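Local atomic coordinates of substrate-binding protein (Synechococcus sp., PDB entry 6WPN), a protein that probably binds a sugar or oligosaccharide in the periplasm of a marine cyanobacterium, as a solute-binding protein serving transport. Residues Ala194-Ser206 with Thr218-Asp230. Numbering follows the deposited sequence.
Sequences AELLESFVQMGVS and TPAGRKAFAFWTD
An aromatic cluster of Phe200, Phe225 and Trp228 joins helix 195-202 to helix 219-230 of this binding protein, their N-to-C directions 135° apart. Leu196 CD1 sits over one face of the Trp228 indole, 3.4 Å from the centroid of its five-membered ring, a CH-pi contact; Phe227 CD1 covers the opposite face. At the indole edge, Trp228 NE1 gives a weak, bent hydrogen bond to Ser199 OG (3.2 Å). That hydroxyl donates to Leu196 O over 2.6 Å, on a lone pair in the carbonyl plane. Phe200 turns an edge to the face of Phe225 in an offset edge-to-face pair, planes at 77°, and its CD2 meets Ala224 CB at 3.6 Å. Bent at chi3 (72°), the selenomethionine Met203 brings CE to 3.5 Å from Ala224 CA and SE obliquely against the Phe227 and Trp228 rings, two Met-aromatic contacts. A Schellman motif with Gly204 at C-prime ends helix 195-202, and Val205 CG2 then packs 3.7 Å from Ala224 CB. A leucine in place of Trp228 would probably leave Ser199 OG without its N-H donor and Leu196 CD1 without a flat face. The join is thus mainly apolar, with small Ala224 admitting larger side chains close to helix 219-230.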
ATOM      1  N   ALA A 194       2.010   3.104  -5.908  1.00 62.29           N
ATOM      2  CA  ALA A 194       3.103   3.953  -5.461  1.00 51.05           C
ATOM      3  C   ALA A 194       4.400   3.174  -5.294  1.00 50.07           C
ATOM      4  O   ALA A 194       5.361   3.704  -4.726  1.00 56.54           O
ATOM      5  CB  ALA A 194       2.734   4.648  -4.148  1.00 53.57           C
ATOM      6  N   GLU A 195       4.443   1.926  -5.770  1.00 52.04           N
ATOM      7  CA  GLU A 195       5.625   1.097  -5.569  1.00 52.72           C
ATOM      8  C   GLU A 195       6.858   1.743  -6.178  1.00 45.04           C
ATOM      9  O   GLU A 195       7.955   1.653  -5.621  1.00 49.81           O
ATOM     10  CB  GLU A 195       5.406  -0.298  -6.161  1.00 65.09           C
ATOM     11  CG  GLU A 195       6.530  -1.274  -5.824  1.00 73.20           C
ATOM     12  CD  GLU A 195       6.409  -2.595  -6.559  1.00 78.19           C
ATOM     13  OE1 GLU A 195       5.355  -2.833  -7.197  1.00 80.26           O
ATOM     14  OE2 GLU A 195       7.381  -3.387  -6.510  1.00 71.66           O
ATOM     15  N   LEU A 196       6.695   2.408  -7.321  1.00 43.23           N
ATOM     16  CA  LEU A 196       7.831   3.074  -7.945  1.00 45.95           C
ATOM     17  C   LEU A 196       8.350   4.200  -7.063  1.00 43.29           C
ATOM     18  O   LEU A 196       9.549   4.279  -6.779  1.00 46.51           O
ATOM     19  CB  LEU A 196       7.423   3.610  -9.314  1.00 49.92           C
ATOM     20  CG  LEU A 196       8.527   4.169 -10.202  1.00 54.26           C
ATOM     21  CD1 LEU A 196       9.508   3.105 -10.600  1.00 44.39           C
ATOM     22  CD2 LEU A 196       7.890   4.786 -11.415  1.00 65.80           C
ATOM     23  N   LEU A 197       7.449   5.058  -6.585  1.00 45.34           N
ATOM     24  CA  LEU A 197       7.851   6.114  -5.664  1.00 46.48           C
ATOM     25  C   LEU A 197       8.452   5.531  -4.395  1.00 46.75           C
ATOM     26  O   LEU A 197       9.389   6.100  -3.825  1.00 56.27           O
ATOM     27  CB  LEU A 197       6.657   7.004  -5.329  1.00 46.34           C
ATOM     28  CG  LEU A 197       7.002   8.322  -4.638  1.00 41.31           C
ATOM     29  CD1 LEU A 197       7.828   9.196  -5.572  1.00 40.94           C
ATOM     30  CD2 LEU A 197       5.743   9.040  -4.202  1.00 41.97           C
ATOM     31  N   GLU A 198       7.910   4.409  -3.922  1.00 53.46           N
ATOM     32  CA  GLU A 198       8.485   3.755  -2.752  1.00 53.81           C
ATOM     33  C   GLU A 198       9.884   3.220  -3.042  1.00 51.83           C
ATOM     34  O   GLU A 198      10.753   3.242  -2.161  1.00 47.52           O
ATOM     35  CB  GLU A 198       7.563   2.637  -2.267  1.00 58.50           C
ATOM     36  CG  GLU A 198       6.246   3.134  -1.677  1.00 65.11           C
ATOM     37  CD  GLU A 198       5.175   2.056  -1.633  1.00 67.35           C
ATOM     38  OE1 GLU A 198       5.414   0.961  -2.181  1.00 61.63           O
ATOM     39  OE2 GLU A 198       4.103   2.300  -1.039  1.00 69.01           O
ATOM     40  N   SER A 199      10.127   2.742  -4.270  1.00 39.65           N
ATOM     41  CA  SER A 199      11.470   2.283  -4.614  1.00 42.08           C
ATOM     42  C   SER A 199      12.468   3.430  -4.564  1.00 47.99           C
ATOM     43  O   SER A 199      13.624   3.241  -4.164  1.00 43.72           O
ATOM     44  CB  SER A 199      11.489   1.639  -5.997  1.00 39.95           C
ATOM     45  OG  SER A 199      11.479   2.628  -7.011  1.00 45.74           O
ATOM     46  N   PHE A 200      12.037   4.629  -4.972  1.00 54.00           N
ATOM     47  CA  PHE A 200      12.881   5.810  -4.832  1.00 44.85           C
ATOM     48  C   PHE A 200      13.312   5.986  -3.385  1.00 43.53           C
ATOM     49  O   PHE A 200      14.498   6.183  -3.095  1.00 43.86           O
ATOM     50  CB  PHE A 200      12.142   7.058  -5.333  1.00 46.10           C
ATOM     51  CG  PHE A 200      12.164   7.228  -6.834  1.00 47.77           C
ATOM     52  CD1 PHE A 200      11.361   6.455  -7.650  1.00 52.55           C
ATOM     53  CD2 PHE A 200      12.982   8.173  -7.423  1.00 61.78           C
ATOM     54  CE1 PHE A 200      11.381   6.607  -9.025  1.00 53.35           C
ATOM     55  CE2 PHE A 200      13.005   8.329  -8.801  1.00 63.35           C
ATOM     56  CZ  PHE A 200      12.200   7.543  -9.600  1.00 52.83           C
ATOM     57  N   VAL A 201      12.359   5.898  -2.456  1.00 44.75           N
ATOM     58  CA  VAL A 201      12.693   6.047  -1.045  1.00 52.37           C
ATOM     59  C   VAL A 201      13.621   4.923  -0.593  1.00 54.38           C
ATOM     60  O   VAL A 201      14.555   5.150   0.183  1.00 64.15           O
ATOM     61  CB  VAL A 201      11.412   6.105  -0.193  1.00 55.45           C
ATOM     62  CG1 VAL A 201      11.760   6.294   1.276  1.00 50.34           C
ATOM     63  CG2 VAL A 201      10.499   7.216  -0.685  1.00 56.72           C
ATOM     64  N   GLN A 202      13.387   3.696  -1.078  1.00 47.96           N
ATOM     65  CA  GLN A 202      14.257   2.580  -0.707  1.00 44.94           C
ATOM     66  C   GLN A 202      15.647   2.729  -1.305  1.00 52.79           C
ATOM     67  O   GLN A 202      16.621   2.209  -0.745  1.00 46.24           O
ATOM     68  CB  GLN A 202      13.649   1.245  -1.136  1.00 40.52           C
ATOM     69  CG  GLN A 202      12.483   0.788  -0.284  1.00 43.68           C
ATOM     70  CD  GLN A 202      11.826  -0.469  -0.821  1.00 44.26           C
ATOM     71  OE1 GLN A 202      11.678  -0.638  -2.030  1.00 46.81           O
ATOM     72  NE2 GLN A 202      11.445  -1.368   0.079  1.00 55.66           N
HETATM   73  N   MSE A 203      15.726   3.501  -2.376  1.00 55.00           N
HETATM   74  CA  MSE A 203      17.010   3.732  -3.065  1.00 54.03           C
HETATM   75  C   MSE A 203      17.753   4.917  -2.446  1.00 61.19           C
HETATM   76  O   MSE A 203      18.725   5.355  -3.032  1.00 72.20           O
HETATM   77  CB  MSE A 203      16.771   3.891  -4.557  1.00 54.49           C
HETATM   78  CG  MSE A 203      16.322   2.630  -5.178  1.00 73.16           C
HETATM   79 SE   MSE A 203      15.958   2.935  -7.016  1.00 90.02          SE
HETATM   80  CE  MSE A 203      17.721   3.147  -7.711  1.00113.55           C
ATOM     81  N   GLY A 204      17.308   5.386  -1.290  1.00 54.41           N
ATOM     82  CA  GLY A 204      17.957   6.493  -0.613  1.00 50.89           C
ATOM     83  C   GLY A 204      17.588   7.873  -1.113  1.00 55.28           C
ATOM     84  O   GLY A 204      18.238   8.849  -0.719  1.00 52.56           O
ATOM     85  N   VAL A 205      16.574   7.989  -1.962  1.00 58.60           N
ATOM     86  CA  VAL A 205      16.183   9.283  -2.514  1.00 65.17           C
ATOM     87  C   VAL A 205      15.363  10.052  -1.487  1.00 70.97           C
ATOM     88  O   VAL A 205      14.450   9.501  -0.859  1.00 77.87           O
ATOM     89  CB  VAL A 205      15.396   9.102  -3.821  1.00 59.38           C
ATOM     90  CG1 VAL A 205      14.933  10.453  -4.363  1.00 59.00           C
ATOM     91  CG2 VAL A 205      16.235   8.356  -4.848  1.00 51.20           C
ATOM     92  N   SER A 206      15.683  11.331  -1.319  1.00 69.11           N
ATOM     93  CA  SER A 206      14.895  12.246  -0.504  1.00 67.95           C
ATOM     94  C   SER A 206      13.957  13.015  -1.424  1.00 65.24           C
ATOM     95  O   SER A 206      14.410  13.674  -2.365  1.00 66.44           O
ATOM     96  CB  SER A 206      15.801  13.200   0.272  1.00 83.07           C
ATOM     97  OG  SER A 206      15.038  14.139   1.008  1.00101.18           O
ATOM     98  N   THR A 218      19.320  15.055  -6.666  1.00 72.98           N
ATOM     99  CA  THR A 218      20.487  14.681  -5.881  1.00 72.70           C
ATOM    100  C   THR A 218      21.162  13.516  -6.584  1.00 66.89           C
ATOM    101  O   THR A 218      20.652  13.009  -7.588  1.00 65.96           O
ATOM    102  CB  THR A 218      20.060  14.302  -4.448  1.00 72.13           C
ATOM    103  OG1 THR A 218      19.025  13.309  -4.491  1.00 71.50           O
ATOM    104  CG2 THR A 218      19.561  15.530  -3.691  1.00 71.12           C
ATOM    105  N   PRO A 219      22.334  13.077  -6.109  1.00 76.76           N
ATOM    106  CA  PRO A 219      22.922  11.859  -6.685  1.00 75.63           C
ATOM    107  C   PRO A 219      22.028  10.650  -6.544  1.00 74.65           C
ATOM    108  O   PRO A 219      22.006   9.802  -7.445  1.00 76.49           O
ATOM    109  CB  PRO A 219      24.218  11.685  -5.883  1.00 78.83           C
ATOM    110  CG  PRO A 219      23.913  12.318  -4.605  1.00 87.85           C
ATOM    111  CD  PRO A 219      23.170  13.568  -5.006  1.00 82.42           C
ATOM    112  N   ALA A 220      21.282  10.551  -5.441  1.00 72.00           N
ATOM    113  CA  ALA A 220      20.370   9.428  -5.259  1.00 60.14           C
ATOM    114  C   ALA A 220      19.221   9.486  -6.256  1.00 60.12           C
ATOM    115  O   ALA A 220      18.871   8.472  -6.871  1.00 58.33           O
ATOM    116  CB  ALA A 220      19.840   9.413  -3.825  1.00 53.75           C
ATOM    117  N   GLY A 221      18.623  10.667  -6.429  1.00 64.45           N
ATOM    118  CA  GLY A 221      17.503  10.793  -7.349  1.00 56.90           C
ATOM    119  C   GLY A 221      17.894  10.577  -8.800  1.00 53.82           C
ATOM    120  O   GLY A 221      17.185   9.894  -9.546  1.00 47.20           O
ATOM    121  N   ARG A 222      19.021  11.154  -9.221  1.00 57.25           N
ATOM    122  CA  ARG A 222      19.482  10.932 -10.587  1.00 63.17           C
ATOM    123  C   ARG A 222      19.822   9.465 -10.812  1.00 69.45           C
ATOM    124  O   ARG A 222      19.536   8.905 -11.877  1.00 70.21           O
ATOM    125  CB  ARG A 222      20.694  11.815 -10.880  1.00 59.92           C
ATOM    126  CG  ARG A 222      20.403  13.303 -10.807  1.00 57.55           C
ATOM    127  CD  ARG A 222      21.580  14.126 -11.297  1.00 62.95           C
ATOM    128  NE  ARG A 222      22.682  14.153 -10.339  1.00 79.57           N
ATOM    129  CZ  ARG A 222      22.781  15.017  -9.330  1.00 79.36           C
ATOM    130  NH1 ARG A 222      21.838  15.929  -9.137  1.00 68.37           N
ATOM    131  NH2 ARG A 222      23.824  14.967  -8.513  1.00 83.82           N
ATOM    132  N   LYS A 223      20.418   8.822  -9.807  1.00 62.31           N
ATOM    133  CA  LYS A 223      20.711   7.398  -9.906  1.00 65.45           C
ATOM    134  C   LYS A 223      19.423   6.588 -10.007  1.00 62.72           C
ATOM    135  O   LYS A 223      19.344   5.624 -10.778  1.00 57.55           O
ATOM    136  CB  LYS A 223      21.560   6.971  -8.709  1.00 72.22           C
ATOM    137  CG  LYS A 223      21.968   5.514  -8.668  1.00 76.27           C
ATOM    138  CD  LYS A 223      22.858   5.265  -7.453  1.00 75.65           C
ATOM    139  CE  LYS A 223      23.037   3.787  -7.156  1.00 69.27           C
ATOM    140  NZ  LYS A 223      23.889   3.578  -5.945  1.00 71.85           N
ATOM    141  N   ALA A 224      18.396   6.982  -9.250  1.00 59.17           N
ATOM    142  CA  ALA A 224      17.123   6.270  -9.287  1.00 44.93           C
ATOM    143  C   ALA A 224      16.414   6.462 -10.623  1.00 42.80           C
ATOM    144  O   ALA A 224      15.820   5.516 -11.153  1.00 47.14           O
ATOM    145  CB  ALA A 224      16.232   6.733  -8.136  1.00 52.64           C
ATOM    146  N   PHE A 225      16.426   7.686 -11.159  1.00 47.38           N
ATOM    147  CA  PHE A 225      15.844   7.926 -12.478  1.00 52.02           C
ATOM    148  C   PHE A 225      16.551   7.109 -13.551  1.00 43.49           C
ATOM    149  O   PHE A 225      15.906   6.493 -14.407  1.00 51.45           O
ATOM    150  CB  PHE A 225      15.904   9.416 -12.830  1.00 56.13           C
ATOM    151  CG  PHE A 225      14.648  10.177 -12.498  1.00 51.51           C
ATOM    152  CD1 PHE A 225      14.378  10.575 -11.200  1.00 58.53           C
ATOM    153  CD2 PHE A 225      13.735  10.490 -13.492  1.00 46.97           C
ATOM    154  CE1 PHE A 225      13.219  11.278 -10.901  1.00 59.97           C
ATOM    155  CE2 PHE A 225      12.576  11.184 -13.198  1.00 46.48           C
ATOM    156  CZ  PHE A 225      12.319  11.579 -11.902  1.00 49.87           C
ATOM    157  N   ALA A 226      17.883   7.105 -13.528  1.00 46.39           N
ATOM    158  CA  ALA A 226      18.644   6.332 -14.504  1.00 46.18           C
ATOM    159  C   ALA A 226      18.385   4.839 -14.346  1.00 48.22           C
ATOM    160  O   ALA A 226      18.360   4.098 -15.336  1.00 44.31           O
ATOM    161  CB  ALA A 226      20.134   6.636 -14.366  1.00 45.78           C
ATOM    162  N   PHE A 227      18.207   4.381 -13.106  1.00 41.49           N
ATOM    163  CA  PHE A 227      17.923   2.973 -12.856  1.00 40.02           C
ATOM    164  C   PHE A 227      16.711   2.510 -13.652  1.00 46.47           C
ATOM    165  O   PHE A 227      16.783   1.542 -14.418  1.00 48.25           O
ATOM    166  CB  PHE A 227      17.707   2.755 -11.355  1.00 45.50           C
ATOM    167  CG  PHE A 227      17.370   1.335 -10.972  1.00 44.12           C
ATOM    168  CD1 PHE A 227      16.048   0.924 -10.872  1.00 43.19           C
ATOM    169  CD2 PHE A 227      18.375   0.420 -10.683  1.00 49.34           C
ATOM    170  CE1 PHE A 227      15.731  -0.374 -10.510  1.00 49.28           C
ATOM    171  CE2 PHE A 227      18.067  -0.882 -10.313  1.00 46.66           C
ATOM    172  CZ  PHE A 227      16.741  -1.281 -10.228  1.00 47.15           C
ATOM    173  N   TRP A 228      15.590   3.218 -13.503  1.00 46.27           N
ATOM    174  CA  TRP A 228      14.354   2.801 -14.153  1.00 38.46           C
ATOM    175  C   TRP A 228      14.376   3.098 -15.646  1.00 40.82           C
ATOM    176  O   TRP A 228      13.842   2.320 -16.445  1.00 48.61           O
ATOM    177  CB  TRP A 228      13.171   3.479 -13.472  1.00 42.62           C
ATOM    178  CG  TRP A 228      12.969   2.951 -12.096  1.00 43.71           C
ATOM    179  CD1 TRP A 228      13.224   3.592 -10.921  1.00 53.91           C
ATOM    180  CD2 TRP A 228      12.494   1.650 -11.749  1.00 40.79           C
ATOM    181  NE1 TRP A 228      12.926   2.771  -9.858  1.00 47.14           N
ATOM    182  CE2 TRP A 228      12.475   1.573 -10.342  1.00 42.97           C
ATOM    183  CE3 TRP A 228      12.081   0.538 -12.492  1.00 40.28           C
ATOM    184  CZ2 TRP A 228      12.053   0.434  -9.666  1.00 41.61           C
ATOM    185  CZ3 TRP A 228      11.665  -0.589 -11.819  1.00 35.16           C
ATOM    186  CH2 TRP A 228      11.652  -0.634 -10.422  1.00 38.54           C
ATOM    187  N   THR A 229      14.995   4.209 -16.046  1.00 47.45           N
ATOM    188  CA  THR A 229      15.105   4.518 -17.466  1.00 44.50           C
ATOM    189  C   THR A 229      15.886   3.432 -18.196  1.00 51.37           C
ATOM    190  O   THR A 229      15.438   2.912 -19.225  1.00 49.55           O
ATOM    191  CB  THR A 229      15.780   5.876 -17.656  1.00 51.44           C
ATOM    192  OG1 THR A 229      14.991   6.894 -17.032  1.00 51.82           O
ATOM    193  CG2 THR A 229      15.930   6.192 -19.142  1.00 41.64           C
ATOM    194  N   ASP A 230      17.045   3.054 -17.653  1.00 49.75           N
ATOM    195  CA  ASP A 230      17.897   2.067 -18.310  1.00 53.07           C
ATOM    196  C   ASP A 230      17.238   0.690 -18.346  1.00 46.37           C
ATOM    197  O   ASP A 230      17.370  -0.039 -19.334  1.00 47.44           O
ATOM    198  CB  ASP A 230      19.249   1.992 -17.598  1.00 54.27           C
ATOM    199  CG  ASP A 230      20.050   3.277 -17.725  1.00 65.84           C
ATOM    200  OD1 ASP A 230      19.822   4.040 -18.691  1.00 72.61           O
ATOM    201  OD2 ASP A 230      20.917   3.525 -16.857  1.00 71.74           O
TER